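Local coordinates for putative exported protein (Bordetella pertussis Tohama I, PDB 2PFZ), which binds pyroglutamic acid as an extracytoplasmic solute receptor and probably delivers it to a tripartite ATP-independent periplasmic (TRAP) transporter, at residues A[211-214]-A[215-218]; A[279-282]-A[283-287]. All coordinates share one frame; numbering follows the deposited sequence.

Interaction 1: residues A[211-214]-A[215-218]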
loop_
_atom_site.group_PDB
_atom_site.type_symbol
_atom_site.label_atom_id
_atom_site.label_comp_id
_atom_site.label_asym_id
_atom_site.label_seq_id
_atom_site.Cartn_x
_atom_site.Cartn_y
_atom_site.Cartn_z
ATOM N N LEU A 211 -4.767 -4.278 10.874
ATOM C CA LEU A 211 -5.480 -5.495 11.244
ATOM C C LEU A 211 -5.389 -5.655 12.738
ATOM O O LEU A 211 -4.413 -5.237 13.349
ATOM C CB LEU A 211 -4.835 -6.717 10.605
ATOM C CG LEU A 211 -4.466 -6.684 9.122
ATOM C CD1 LEU A 211 -3.963 -8.088 8.712
ATOM C CD2 LEU A 211 -5.648 -6.254 8.260
ATOM N N VAL A 212 -6.419 -6.274 13.303
ATOM C CA VAL A 212 -6.513 -6.508 14.740
ATOM C C VAL A 212 -6.821 -7.987 14.959
ATOM O O VAL A 212 -7.676 -8.581 14.266
ATOM C CB VAL A 212 -7.639 -5.624 15.379
ATOM C CG1 VAL A 212 -7.852 -5.985 16.848
ATOM C CG2 VAL A 212 -7.303 -4.153 15.283
ATOM N N ASN A 213 -6.121 -8.596 15.913
ATOM C CA ASN A 213 -6.451 -9.955 16.337
ATOM C C ASN A 213 -7.793 -10.001 17.112
ATOM O O ASN A 213 -7.957 -9.288 18.118
ATOM C CB ASN A 213 -5.315 -10.544 17.186
ATOM C CG ASN A 213 -5.599 -11.968 17.621
ATOM O OD1 ASN A 213 -6.260 -12.201 18.645
ATOM N ND2 ASN A 213 -5.104 -12.931 16.849
ATOM N N LYS A 214 -8.740 -10.816 16.640
ATOM C CA LYS A 214 -10.096 -10.868 17.243
ATOM C C LYS A 214 -10.047 -11.229 18.733
ATOM O O LYS A 214 -10.744 -10.623 19.562
ATOM C CB LYS A 214 -10.987 -11.914 16.542
ATOM C CG LYS A 214 -11.211 -11.707 15.068
ATOM C CD LYS A 214 -12.516 -10.950 14.782
ATOM C CE LYS A 214 -13.050 -11.170 13.366
ATOM N NZ LYS A 214 -14.476 -10.576 13.301
ATOM N N LYS A 215 -9.239 -12.233 19.074
ATOM C CA LYS A 215 -9.104 -12.648 20.489
ATOM C C LYS A 215 -8.596 -11.499 21.363
ATOM O O LYS A 215 -9.101 -11.287 22.470
ATOM C CB LYS A 215 -8.184 -13.867 20.611
ATOM C CG LYS A 215 -8.839 -15.173 20.226
ATOM C CD LYS A 215 -7.946 -16.333 20.669
ATOM C CE LYS A 215 -8.331 -17.615 19.945
ATOM N NZ LYS A 215 -7.337 -18.691 20.255
ATOM N N ALA A 216 -7.623 -10.745 20.855
ATOM C CA ALA A 216 -7.079 -9.594 21.585
ATOM C C ALA A 216 -8.144 -8.506 21.750
ATOM O O ALA A 216 -8.243 -7.865 22.808
ATOM C CB ALA A 216 -5.855 -9.040 20.874
ATOM N N PHE A 217 -8.926 -8.287 20.696
ATOM C CA PHE A 217 -10.000 -7.291 20.708
ATOM C C PHE A 217 -11.062 -7.654 21.771
ATOM O O PHE A 217 -11.500 -6.796 22.570
ATOM C CB PHE A 217 -10.619 -7.235 19.312
ATOM C CG PHE A 217 -11.756 -6.265 19.187
ATOM C CD1 PHE A 217 -11.506 -4.905 19.052
ATOM C CD2 PHE A 217 -13.075 -6.723 19.200
ATOM C CE1 PHE A 217 -12.569 -3.974 18.955
ATOM C CE2 PHE A 217 -14.141 -5.825 19.090
ATOM C CZ PHE A 217 -13.884 -4.441 18.950
ATOM N N ASP A 218 -11.443 -8.933 21.753
ATOM C CA ASP A 218 -12.485 -9.512 22.598
ATOM C C ASP A 218 -12.188 -9.429 24.090
ATOM O O ASP A 218 -13.120 -9.406 24.925
ATOM C CB ASP A 218 -12.707 -10.974 22.198
ATOM C CG ASP A 218 -13.570 -11.114 20.958
ATOM O OD1 ASP A 218 -14.055 -10.093 20.435
ATOM O OD2 ASP A 218 -13.759 -12.261 20.497
#
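N213 reaches from the end of strand 207-213 to A216 and closes the first turn of helix 214-218. With CG anti to the backbone N (chi1 -179°) and chi2 near -86°, the amide is turned so that OD1 faces the start of the helix. The A216 N-H donates to N213 OD1 at 3.0 Å, arriving in the carbonyl plane on a lone pair. CB of K215 lies against the same oxygen, 3.2 Å from N213 OD1, while the lysine chain runs on extended and leads away from the turn. The other half of the amide is also held: ND2 of N213 donates to the backbone oxygen of V54, which fixes the rotation of the group. Two backbone bonds continue the turn, F217 N to N213 O and D218 N to K214 O, both 2.9 Å. CG of D218 lies 3.2 Å from K214 O, the D218 carboxylate making no hydrogen bond to that oxygen. On the buried side V212 and F217 meet. CG1 of V212 touches F217 CB at 3.9 Å. A chi1 of 179° sets F217 CG opposite its backbone N, and the ring leads away from the strand end to M112 of strand 111-118 and to L228 and K229 of helix 222-256. V212 itself packs on I61 and L114 of the two flanking strands. An asparagine N-cap at a strand-to-helix junction results, at the far end of the strand that starts just after P206 of the pyroglutamate pocket.

Interaction 2: residues A[279-282]-A[283-287]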
loop_
_atom_site.group_PDB
_atom_site.type_symbol
_atom_site.label_atom_id
_atom_site.label_comp_id
_atom_site.label_asym_id
_atom_site.label_seq_id
_atom_site.Cartn_x
_atom_site.Cartn_y
_atom_site.Cartn_z
ATOM N N MET A 279 -3.958 -8.494 -16.598
ATOM C CA MET A 279 -3.924 -8.837 -15.166
ATOM C C MET A 279 -5.307 -8.956 -14.505
ATOM O O MET A 279 -5.487 -9.771 -13.587
ATOM C CB MET A 279 -3.026 -7.865 -14.393
ATOM C CG MET A 279 -1.541 -8.024 -14.744
ATOM S SD MET A 279 -0.523 -6.865 -13.824
ATOM C CE MET A 279 -0.486 -7.628 -12.196
ATOM N N LEU A 280 -6.273 -8.160 -14.960
ATOM C CA LEU A 280 -7.647 -8.242 -14.441
ATOM C C LEU A 280 -8.312 -9.532 -14.920
ATOM O O LEU A 280 -8.999 -10.210 -14.140
ATOM C CB LEU A 280 -8.493 -7.028 -14.875
ATOM C CG LEU A 280 -10.006 -7.078 -14.521
ATOM C CD1 LEU A 280 -10.233 -7.211 -13.022
ATOM C CD2 LEU A 280 -10.716 -5.820 -15.030
ATOM N N ASP A 281 -8.099 -9.872 -16.197
ATOM C CA ASP A 281 -8.555 -11.173 -16.696
ATOM C C ASP A 281 -7.991 -12.327 -15.842
ATOM O O ASP A 281 -8.747 -13.183 -15.333
ATOM C CB ASP A 281 -8.221 -11.371 -18.179
ATOM C CG ASP A 281 -8.852 -12.632 -18.738
ATOM O OD1 ASP A 281 -10.089 -12.706 -18.763
ATOM O OD2 ASP A 281 -8.108 -13.554 -19.126
ATOM N N ASP A 282 -6.678 -12.333 -15.645
ATOM C CA ASP A 282 -6.040 -13.360 -14.845
ATOM C C ASP A 282 -6.666 -13.377 -13.443
ATOM O O ASP A 282 -6.960 -14.448 -12.891
ATOM C CB ASP A 282 -4.533 -13.075 -14.702
ATOM C CG ASP A 282 -3.748 -13.287 -15.976
ATOM O OD1 ASP A 282 -4.263 -13.927 -16.903
ATOM O OD2 ASP A 282 -2.581 -12.815 -16.030
ATOM N N TRP A 283 -6.882 -12.187 -12.886
ATOM C CA TRP A 283 -7.399 -12.041 -11.513
ATOM C C TRP A 283 -8.823 -12.597 -11.410
ATOM O O TRP A 283 -9.130 -13.379 -10.511
ATOM C CB TRP A 283 -7.331 -10.568 -11.062
ATOM C CG TRP A 283 -7.769 -10.372 -9.626
ATOM C CD1 TRP A 283 -7.026 -10.582 -8.506
ATOM C CD2 TRP A 283 -9.060 -9.957 -9.181
ATOM N NE1 TRP A 283 -7.771 -10.312 -7.379
ATOM C CE2 TRP A 283 -9.023 -9.919 -7.769
ATOM C CE3 TRP A 283 -10.250 -9.607 -9.842
ATOM C CZ2 TRP A 283 -10.128 -9.538 -7.001
ATOM C CZ3 TRP A 283 -11.351 -9.250 -9.080
ATOM C CH2 TRP A 283 -11.275 -9.206 -7.670
ATOM N N LEU A 284 -9.679 -12.227 -12.363
ATOM C CA LEU A 284 -11.043 -12.760 -12.419
ATOM C C LEU A 284 -11.035 -14.296 -12.451
ATOM O O LEU A 284 -11.792 -14.955 -11.726
ATOM C CB LEU A 284 -11.770 -12.170 -13.625
ATOM C CG LEU A 284 -12.818 -11.040 -13.526
ATOM C CD1 LEU A 284 -13.038 -10.469 -12.150
ATOM C CD2 LEU A 284 -12.620 -9.917 -14.561
ATOM N N LYS A 285 -10.132 -14.860 -13.245
ATOM C CA LYS A 285 -9.970 -16.316 -13.322
ATOM C C LYS A 285 -9.529 -16.953 -12.003
ATOM O O LYS A 285 -10.079 -17.986 -11.610
ATOM C CB LYS A 285 -9.025 -16.695 -14.471
ATOM C CG LYS A 285 -9.691 -16.587 -15.836
ATOM C CD LYS A 285 -8.697 -16.833 -16.960
ATOM C CE LYS A 285 -9.312 -16.481 -18.308
ATOM N NZ LYS A 285 -8.236 -16.351 -19.323
ATOM N N LYS A 286 -8.571 -16.334 -11.306
ATOM C CA LYS A 286 -8.167 -16.825 -9.994
ATOM C C LYS A 286 -9.283 -16.661 -8.974
ATOM O O LYS A 286 -9.451 -17.497 -8.091
ATOM C CB LYS A 286 -6.962 -16.067 -9.432
ATOM C CG LYS A 286 -5.713 -16.042 -10.277
ATOM C CD LYS A 286 -4.627 -15.319 -9.500
ATOM C CE LYS A 286 -4.017 -14.200 -10.328
ATOM N NZ LYS A 286 -2.930 -13.522 -9.560
ATOM N N ALA A 287 -10.011 -15.554 -9.067
ATOM C CA ALA A 287 -10.892 -15.141 -7.989
ATOM C C ALA A 287 -12.287 -15.743 -8.077
ATOM O O ALA A 287 -12.968 -15.857 -7.056
ATOM C CB ALA A 287 -10.971 -13.618 -7.907
#
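K285 and D281, one turn apart on helix 266-287, are joined by a salt bridge that lies along the outside of the helix. At its root, K285 CB sits 3.4 Å from D282 O. CG passes over the preceding turn, 3.6 Å from D281 O, the oxygen that also accepts the K285 backbone N-H. From there the chain is extended: CD comes within 4.0 Å of D281 OD2, and CE closes to 3.3 Å from that oxygen. At the tip NZ donates to D281 OD2 at 2.8 Å, met on the syn side and 19° out of the carboxylate plane. The aspartate contributes by placing CG anti to its backbone N (chi1 -172°), which swings the carboxylate toward the following turn. This is the i to i+4 acid-base pair of an amphipathic helix, and the opposite chemistry gathers around L280. CD1 of L280 approaches W283 CE3 obliquely at 4.0 Å, and its CG meets L284 CD2 at 3.9 Å. Both leucines also touch helix 289-299, L280 through I295 and R299, L284 through Q292. The indole of W283 carries A287 CB over the centre of one face, and its NE1 donates to the backbone oxygen of P74. CG of K286 lies close to D282 O before the chain bends at chi3 and takes NZ to a salt bridge with E77.

Both interactions are local, between residues close in sequence, but they serve different places in the fold. Interaction 1 lies where a strand of the three-stranded antiparallel sheet passes into a short helix; interaction 2 sits in the last turns of the long helix 266-287. Their centres are 31 Å apart and their nearest atoms about 16 Å, without touching. Each is partly buried, with an apolar side facing neighbouring elements and lysines at the surface. The polar chemistry differs: in 211-218 a neutral amide accepts the A216 N-H, which has no helical carbonyl one turn earlier to bond to, whereas in 279-287, inside a helix, backbone N-H groups bond to carbonyls of the preceding turn and charged side chains pair on the outside.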